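Local coordinates for protein peptidase, C14 family (Geobacter sulfurreducens PCA, PDB 3BIJ) that is of unknown function but belongs to the caspase-like C14 peptidases and probably acts as a cysteine-type endopeptidase, at residues 174-177 / 178-182. Residues are numbered along the deposited sequence; the frame is centred on the assembly and turned at random.
Sequences RTYR and ANREF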
loop_
_atom_site.group_PDB
_atom_site.type_symbol
_atom_site.label_atom_id
_atom_site.label_comp_id
_atom_site.label_asym_id
_atom_site.label_seq_id
_atom_site.Cartn_x
_atom_site.Cartn_y
_atom_site.Cartn_z
ATOM N N ARG A 174 13.174 29.248 7.032
ATOM C CA ARG A 174 14.474 29.402 7.656
ATOM C C ARG A 174 15.346 30.323 6.787
ATOM O O ARG A 174 16.021 31.218 7.303
ATOM C CB ARG A 174 15.142 28.030 7.826
ATOM C CG ARG A 174 16.403 28.070 8.693
ATOM C CD ARG A 174 17.272 26.853 8.481
ATOM N NE ARG A 174 16.920 25.723 9.323
ATOM C CZ ARG A 174 17.432 24.502 9.166
ATOM N NH1 ARG A 174 17.080 23.508 9.980
ATOM N NH2 ARG A 174 18.289 24.261 8.180
ATOM N N THR A 175 15.325 30.103 5.471
ATOM C CA THR A 175 16.102 30.918 4.543
ATOM C C THR A 175 15.634 32.364 4.628
ATOM O O THR A 175 16.436 33.301 4.602
ATOM C CB THR A 175 15.955 30.428 3.086
ATOM O OG1 THR A 175 16.471 29.099 2.976
ATOM C CG2 THR A 175 16.719 31.329 2.125
ATOM N N TYR A 176 14.329 32.553 4.737
ATOM C CA TYR A 176 13.801 33.900 4.833
ATOM C C TYR A 176 14.316 34.581 6.096
ATOM O O TYR A 176 14.863 35.679 6.032
ATOM C CB TYR A 176 12.274 33.878 4.852
ATOM C CG TYR A 176 11.671 35.227 5.157
ATOM C CD1 TYR A 176 11.648 36.242 4.198
ATOM C CD2 TYR A 176 11.164 35.500 6.417
ATOM C CE1 TYR A 176 11.134 37.498 4.496
ATOM C CE2 TYR A 176 10.651 36.743 6.724
ATOM C CZ TYR A 176 10.638 37.741 5.765
ATOM O OH TYR A 176 10.130 38.977 6.082
ATOM N N ARG A 177 14.132 33.931 7.244
ATOM C CA ARG A 177 14.583 34.494 8.515
ATOM C C ARG A 177 16.068 34.839 8.487
ATOM O O ARG A 177 16.463 35.913 8.926
ATOM C CB ARG A 177 14.303 33.524 9.673
ATOM C CG ARG A 177 12.812 33.285 9.944
ATOM C CD ARG A 177 12.565 32.537 11.263
ATOM N NE ARG A 177 13.170 31.202 11.281
ATOM C CZ ARG A 177 12.605 30.107 10.782
ATOM N NH1 ARG A 177 11.402 30.166 10.219
ATOM N NH2 ARG A 177 13.257 28.955 10.835
ATOM N N ALA A 178 16.880 33.932 7.952
ATOM C CA ALA A 178 18.323 34.136 7.879
ATOM C C ALA A 178 18.722 35.260 6.941
ATOM O O ALA A 178 19.877 35.678 6.938
ATOM C CB ALA A 178 19.004 32.851 7.451
ATOM N N ASN A 179 17.769 35.741 6.150
ATOM C CA ASN A 179 18.031 36.810 5.197
ATOM C C ASN A 179 16.880 37.809 5.153
ATOM O O ASN A 179 16.500 38.283 4.088
ATOM C CB ASN A 179 18.287 36.213 3.800
ATOM C CG ASN A 179 19.526 35.306 3.762
ATOM O OD1 ASN A 179 20.658 35.756 3.991
ATOM N ND2 ASN A 179 19.312 34.021 3.478
ATOM N N ARG A 180 16.339 38.124 6.323
ATOM C CA ARG A 180 15.231 39.067 6.468
ATOM C C ARG A 180 15.322 40.337 5.622
ATOM O O ARG A 180 14.460 40.606 4.772
ATOM C CB ARG A 180 15.121 39.478 7.928
ATOM C CG ARG A 180 14.184 38.647 8.695
ATOM C CD ARG A 180 12.836 39.089 8.208
ATOM N NE ARG A 180 11.924 39.056 9.281
ATOM C CZ ARG A 180 11.161 39.933 9.909
ATOM N NH1 ARG A 180 10.490 39.349 10.876
ATOM N NH2 ARG A 180 11.011 41.239 9.672
ATOM N N GLU A 181 16.363 41.124 5.877
ATOM C CA GLU A 181 16.566 42.383 5.170
ATOM C C GLU A 181 16.707 42.179 3.663
ATOM O O GLU A 181 16.151 42.938 2.870
ATOM C CB GLU A 181 17.802 43.099 5.729
ATOM C CG GLU A 181 17.975 44.540 5.260
ATOM C CD GLU A 181 19.247 45.187 5.808
ATOM O OE1 GLU A 181 20.363 44.773 5.401
ATOM O OE2 GLU A 181 19.132 46.104 6.656
ATOM N N PHE A 182 17.431 41.141 3.267
ATOM C CA PHE A 182 17.632 40.874 1.851
ATOM C C PHE A 182 16.319 40.699 1.066
ATOM O O PHE A 182 16.072 41.413 0.098
ATOM C CB PHE A 182 18.525 39.644 1.685
ATOM C CG PHE A 182 18.771 39.263 0.256
ATOM C CD1 PHE A 182 18.068 38.214 -0.325
ATOM C CD2 PHE A 182 19.694 39.961 -0.516
ATOM C CE1 PHE A 182 18.281 37.860 -1.653
ATOM C CE2 PHE A 182 19.916 39.616 -1.850
ATOM C CZ PHE A 182 19.206 38.561 -2.418
#
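Between Arg174 O and Ala178 N an i to i+4 hydrogen bond of 2.9 Å spans the chain near the end of helix 169-178, and one residue on, Asn179 N bonds Tyr176 O at 2.9 Å in an i to i+3 turn. Asn179 ND2 donates to Thr175 O over 3.2 Å in a bent bond (136°), adding a side-chain bond at the end of the helix, and the same amide nitrogen also reaches His18 O. Within the caspase-like domain this is a junction of two consecutive helices, helix 169-178 giving way to helix 180-189 at Asn179, which stands at the N-cap position without making a capping bond. Across the break, Arg180 CD rests obliquely against the hydroxyl end of the Tyr176 ring, 3.5 Å from CE2 and 3.4 Å from OH. The tyrosine side chain sets out away from 178-182, but with CG anti to the backbone N (chi1 171°) its far end comes back toward Arg180. The guanidinium, bringing one face over that oxygen, is inclined only 22° to the ring. Asp184 OD1 holds the hydroxyl by a hydrogen bond, tying the first helix to the second. A leucine at Tyr176 would probably leave Asp184 without this partner and the Arg180 chain freer to turn. Arg177, one face of its guanidinium against Arg174 CA, forms a salt bridge through NH2 with Asp35 of the second subunit.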